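Local atomic coordinates of fructose-bisphosphate aldolase (Thermus caldophilus, PDB entry 2FJK), a protein that belongs to the class II fructose-bisphosphate aldolases, a family with the TIM-barrel fold, and is seen here with 1,3-dihydroxyacetonephosphate in its pocket. Residues A137-H142 against A150-P155; V172-S177 against P187-P192. All blocks are in the same frame, centred on the assembly; numbering follows the deposited sequence.

Contact 1 of 2, residues A137-H142 against A150-P155; sequences AGIEEH and ALLTNP
Within the beta-alpha loop that leaves strand 128-133 of the TIM barrel, Ala137 and Ile139 pack against Leu151 and Leu152, the two residues that follow the short helix 146-150. The side chains meet carbon to carbon, with one backbone carbonyl at the edge of the patch, and the backbones stay apart, with the nearest pair of CA atoms, Ala137 and Leu151, 7.4 Å from each other. Leu151 is the first residue to depart from helical backbone angles, and its side chain points toward 137-142. With CG opposite the backbone N (chi1 178°), its CD2 branch fits between two partners, 3.4 Å from Ala137 CB and 3.5 Å from Ile139 CG2. Both values are below usual van der Waals separation, which marks this methyl as the tight point of the contact. The Ile139 and Leu151 side chains lie at a slant to each other, whereas Ile139 and Leu152 meet tip to tip, Ile139 CG1 standing 3.6 Å from Leu152 CD1. Ile139 holds CG1 between its backbone N and carbonyl carbon at a chi1 of 35°, short of a fully staggered value. Beyond the two segments, Leu152 leans on Arg193 of helix 191-200. The Ala137 carbonyl is bordered by methyls of both leucines: Leu151 CD2 lies 3.3 Å from Ala137 O, and Leu152 CD2 is 3.9 Å from the same oxygen.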
loop_
_atom_site.group_PDB
_atom_site.type_symbol
_atom_site.label_atom_id
_atom_site.label_comp_id
_atom_site.label_asym_id
_atom_site.label_seq_id
_atom_site.Cartn_x
_atom_site.Cartn_y
_atom_site.Cartn_z
ATOM N N ALA A 137 14.656 26.820 25.048
ATOM C CA ALA A 137 15.769 27.745 24.977
ATOM C C ALA A 137 16.748 27.382 26.078
ATOM O O ALA A 137 16.346 26.947 27.162
ATOM C CB ALA A 137 15.273 29.176 25.162
ATOM N N GLY A 138 18.035 27.543 25.796
ATOM C CA GLY A 138 19.035 27.233 26.798
ATOM C C GLY A 138 19.057 28.310 27.867
ATOM O O GLY A 138 18.523 29.402 27.668
ATOM N N ILE A 139 19.665 27.996 29.007
ATOM C CA ILE A 139 19.781 28.936 30.115
ATOM C C ILE A 139 21.026 28.640 30.934
ATOM O O ILE A 139 21.404 27.483 31.111
ATOM C CB ILE A 139 18.552 28.885 31.064
ATOM C CG1 ILE A 139 18.017 27.456 31.168
ATOM C CG2 ILE A 139 17.488 29.843 30.585
ATOM C CD1 ILE A 139 18.940 26.492 31.876
ATOM N N GLU A 140 21.669 29.691 31.425
ATOM C CA GLU A 140 22.862 29.516 32.233
ATOM C C GLU A 140 22.437 29.303 33.678
ATOM O O GLU A 140 21.247 29.282 33.986
ATOM C CB GLU A 140 23.764 30.743 32.122
ATOM C CG GLU A 140 24.026 31.178 30.693
ATOM C CD GLU A 140 25.306 31.975 30.555
ATOM O OE1 GLU A 140 26.390 31.385 30.746
ATOM O OE2 GLU A 140 25.231 33.185 30.258
ATOM N N GLU A 141 23.412 29.144 34.563
ATOM C CA GLU A 141 23.125 28.931 35.973
ATOM C C GLU A 141 23.222 30.237 36.746
ATOM O O GLU A 141 23.557 30.246 37.927
ATOM C CB GLU A 141 24.108 27.916 36.540
ATOM C CG GLU A 141 24.178 26.652 35.722
ATOM C CD GLU A 141 25.331 25.769 36.128
ATOM O OE1 GLU A 141 25.363 25.334 37.298
ATOM O OE2 GLU A 141 26.207 25.514 35.273
ATOM N N HIS A 142 22.927 31.340 36.065
ATOM C CA HIS A 142 22.976 32.658 36.682
ATOM C C HIS A 142 21.558 33.174 36.883
ATOM O O HIS A 142 21.204 33.646 37.963
ATOM C CB HIS A 142 23.744 33.639 35.792
ATOM C CG HIS A 142 24.989 33.066 35.189
ATOM N ND1 HIS A 142 25.898 32.327 35.917
ATOM C CD2 HIS A 142 25.485 33.139 33.932
ATOM C CE1 HIS A 142 26.900 31.970 35.133
ATOM N NE2 HIS A 142 26.673 32.449 33.923
ATOM N N ALA A 150 9.668 32.646 33.538
ATOM C CA ALA A 150 10.034 33.264 32.267
ATOM C C ALA A 150 10.151 32.189 31.199
ATOM O O ALA A 150 9.331 32.111 30.287
ATOM C CB ALA A 150 11.355 34.013 32.404
ATOM N N LEU A 151 11.176 31.356 31.330
ATOM C CA LEU A 151 11.421 30.274 30.391
ATOM C C LEU A 151 11.366 28.962 31.160
ATOM O O LEU A 151 11.299 28.963 32.388
ATOM C CB LEU A 151 12.806 30.434 29.762
ATOM C CG LEU A 151 13.246 29.347 28.779
ATOM C CD1 LEU A 151 12.461 29.504 27.486
ATOM C CD2 LEU A 151 14.742 29.450 28.515
ATOM N N LEU A 152 11.396 27.851 30.435
ATOM C CA LEU A 152 11.380 26.523 31.037
ATOM C C LEU A 152 10.054 26.138 31.677
ATOM O O LEU A 152 9.397 26.945 32.333
ATOM C CB LEU A 152 12.506 26.398 32.065
ATOM C CG LEU A 152 13.899 26.813 31.575
ATOM C CD1 LEU A 152 14.917 26.514 32.664
ATOM C CD2 LEU A 152 14.259 26.074 30.294
ATOM N N THR A 153 9.685 24.877 31.482
ATOM C CA THR A 153 8.445 24.316 31.997
ATOM C C THR A 153 8.282 24.413 33.506
ATOM O O THR A 153 9.205 24.115 34.265
ATOM C CB THR A 153 8.321 22.829 31.619
ATOM O OG1 THR A 153 8.530 22.677 30.210
ATOM C CG2 THR A 153 6.940 22.299 31.986
ATOM N N ASN A 154 7.093 24.825 33.929
ATOM C CA ASN A 154 6.759 24.934 35.342
ATOM C C ASN A 154 5.898 23.705 35.649
ATOM O O ASN A 154 4.821 23.535 35.071
ATOM C CB ASN A 154 5.960 26.215 35.590
ATOM C CG ASN A 154 5.397 26.293 37.002
ATOM O OD1 ASN A 154 6.134 26.442 37.978
ATOM N ND2 ASN A 154 4.080 26.191 37.112
ATOM N N PRO A 155 6.362 22.829 36.554
ATOM C CA PRO A 155 5.624 21.616 36.917
ATOM C C PRO A 155 4.115 21.764 37.121
ATOM O O PRO A 155 3.332 21.116 36.424
ATOM C CB PRO A 155 6.359 21.114 38.168
ATOM C CG PRO A 155 7.108 22.319 38.668
ATOM C CD PRO A 155 7.554 22.981 37.405
#

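Contact 2 of 2, residues V172-S177 against P187-P192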
loop_
_atom_site.group_PDB
_atom_site.type_symbol
_atom_site.label_atom_id
_atom_site.label_comp_id
_atom_site.label_asym_id
_atom_site.label_seq_id
_atom_site.Cartn_x
_atom_site.Cartn_y
_atom_site.Cartn_z
ATOM N N VAL A 172 9.134 18.727 27.461
ATOM C CA VAL A 172 9.468 19.724 28.472
ATOM C C VAL A 172 10.681 20.584 28.145
ATOM O O VAL A 172 11.581 20.169 27.415
ATOM C CB VAL A 172 9.692 19.060 29.850
ATOM C CG1 VAL A 172 8.457 18.250 30.230
ATOM C CG2 VAL A 172 10.932 18.172 29.814
ATOM N N ALA A 173 10.688 21.790 28.700
ATOM C CA ALA A 173 11.780 22.746 28.502
ATOM C C ALA A 173 12.649 22.789 29.755
ATOM O O ALA A 173 12.250 23.353 30.777
ATOM C CB ALA A 173 11.211 24.135 28.217
ATOM N N ILE A 174 13.838 22.206 29.682
ATOM C CA ILE A 174 14.713 22.183 30.845
ATOM C C ILE A 174 16.158 22.533 30.552
ATOM O O ILE A 174 17.057 22.129 31.295
ATOM C CB ILE A 174 14.688 20.810 31.516
ATOM C CG1 ILE A 174 15.159 19.735 30.525
ATOM C CG2 ILE A 174 13.286 20.521 32.016
ATOM C CD1 ILE A 174 15.182 18.332 31.106
ATOM N N GLY A 175 16.384 23.270 29.471
ATOM C CA GLY A 175 17.737 23.659 29.137
ATOM C C GLY A 175 18.258 23.252 27.776
ATOM O O GLY A 175 19.364 23.655 27.420
ATOM N N THR A 176 17.494 22.454 27.022
ATOM C CA THR A 176 17.918 22.026 25.681
ATOM C C THR A 176 17.401 22.983 24.607
ATOM O O THR A 176 16.490 23.779 24.858
ATOM C CB THR A 176 17.387 20.619 25.326
ATOM O OG1 THR A 176 15.962 20.666 25.232
ATOM C CG2 THR A 176 17.779 19.604 26.384
ATOM N N SER A 177 17.988 22.901 23.412
ATOM C CA SER A 177 17.591 23.741 22.289
ATOM C C SER A 177 18.151 23.131 21.002
ATOM O O SER A 177 19.168 22.432 21.040
ATOM C CB SER A 177 18.108 25.174 22.483
ATOM O OG SER A 177 19.511 25.270 22.277
ATOM N N PRO A 187 26.104 22.779 28.367
ATOM C CA PRO A 187 24.842 23.496 28.574
ATOM C C PRO A 187 24.091 22.977 29.795
ATOM O O PRO A 187 23.915 21.776 29.963
ATOM C CB PRO A 187 24.090 23.256 27.262
ATOM C CG PRO A 187 24.628 21.947 26.793
ATOM C CD PRO A 187 26.101 22.080 27.071
ATOM N N PHE A 188 23.650 23.894 30.646
ATOM C CA PHE A 188 22.941 23.517 31.863
ATOM C C PHE A 188 21.583 22.867 31.643
ATOM O O PHE A 188 20.742 23.376 30.910
ATOM C CB PHE A 188 22.748 24.737 32.767
ATOM C CG PHE A 188 21.990 24.434 34.031
ATOM C CD1 PHE A 188 22.560 23.646 35.027
ATOM C CD2 PHE A 188 20.698 24.913 34.213
ATOM C CE1 PHE A 188 21.855 23.340 36.187
ATOM C CE2 PHE A 188 19.982 24.613 35.368
ATOM C CZ PHE A 188 20.561 23.825 36.358
ATOM N N ILE A 189 21.372 21.739 32.303
ATOM C CA ILE A 189 20.105 21.039 32.213
ATOM C C ILE A 189 19.483 21.073 33.601
ATOM O O ILE A 189 20.086 20.605 34.567
ATOM C CB ILE A 189 20.294 19.572 31.786
ATOM C CG1 ILE A 189 21.150 19.503 30.519
ATOM C CG2 ILE A 189 18.939 18.920 31.580
ATOM C CD1 ILE A 189 20.660 20.361 29.381
ATOM N N ASP A 190 18.286 21.635 33.697
ATOM C CA ASP A 190 17.588 21.748 34.971
ATOM C C ASP A 190 17.010 20.402 35.391
ATOM O O ASP A 190 15.820 20.149 35.217
ATOM C CB ASP A 190 16.460 22.774 34.856
ATOM C CG ASP A 190 16.089 23.377 36.190
ATOM O OD1 ASP A 190 15.920 22.611 37.160
ATOM O OD2 ASP A 190 15.959 24.619 36.264
ATOM N N HIS A 191 17.852 19.543 35.951
ATOM C CA HIS A 191 17.408 18.219 36.374
ATOM C C HIS A 191 16.378 18.236 37.498
ATOM O O HIS A 191 15.428 17.452 37.481
ATOM C CB HIS A 191 18.614 17.368 36.770
ATOM C CG HIS A 191 19.456 16.945 35.605
ATOM N ND1 HIS A 191 18.956 16.196 34.561
ATOM C CD2 HIS A 191 20.765 17.153 35.326
ATOM C CE1 HIS A 191 19.922 15.957 33.690
ATOM N NE2 HIS A 191 21.030 16.525 34.131
ATOM N N PRO A 192 16.544 19.128 38.490
ATOM C CA PRO A 192 15.574 19.181 39.586
ATOM C C PRO A 192 14.203 19.531 39.034
ATOM O O PRO A 192 13.190 18.980 39.455
ATOM C CB PRO A 192 16.128 20.283 40.487
ATOM C CG PRO A 192 17.599 20.180 40.258
ATOM C CD PRO A 192 17.677 20.029 38.760
#
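The side chain of Ile189 lies at a slant to that of Ile174 and reaches on to the backbone of Gly175. Its CB stands 4.2 Å from Ile174 O, and there the chain forks. The CG2 branch turns toward residue 174, coming within 3.7 Å of Ile174 O and 3.8 Å of Ile174 CD1, while also lying over one face of the His191 ring, near its rim. The other branch starts at CG1, which chi1 (-52°) sets opposite the carbonyl carbon and beside the backbone N. Its tip, CD1, ends 4.0 Å from Gly175 O and close to Thr176 CG2. Asp238 of helix 236-244 also touches this side chain.

The backbones give the polar evidence. Asp190 N donates to Ile174 O over 2.7 Å, with an N-H...O angle of 163° and a C=O...N angle of 156°, so the bond is nearly straight at the hydrogen. Two CA-H...O contacts continue from it in one direction, toward Phe188, one from Ile189 CA to Ile174 O at 3.4 Å and one from Gly175 CA to Phe188 O at 3.5 Å. The latter brings the two backbone segments together at a residue without a side chain. Phe188 adds a ring face, over whose rim Asp190 N sits.

Asp190 is the centre of an inverse gamma turn, bridged by a weak bond from His191 N to Ile189 O, and its OD1 accepts from Arg193 N as the N-cap of helix 191-200. Thr176 OG1 is bonded to His208 O, and Ser177 O to Lys182 NZ; His208 and Lys182 both line the 1,3-dihydroxyacetonephosphate pocket. The whole is a closed beta-alpha loop of a TIM barrel: the chain leaves strand 171-172, passes the ligand and is pinned back on itself just before the next helix.

How the contacts relate
Contact 1 closes before contact 2 opens, so the two come in series along the chain, yet their centres lie only 7 Å apart. Each belongs to a loop that follows a barrel strand, 128-133 for contact 1 and 171-172 for contact 2, and those strands are parallel neighbours in one sheet. Helix 155-164 lies between the two contacts along the chain. The join is direct: Thr153 OG1 lies 2.8 Å from Ala173 N, a probable hydrogen bond, and Ile139 CD1 packs 3.3 Å from Phe188 CD2. Contact 2 is buried, with the side chain of Thr176 about 7 Å from the bound 1,3-dihydroxyacetonephosphate; contact 1 is a surface contact, centred about 19 Å from the chain centre against 15 Å.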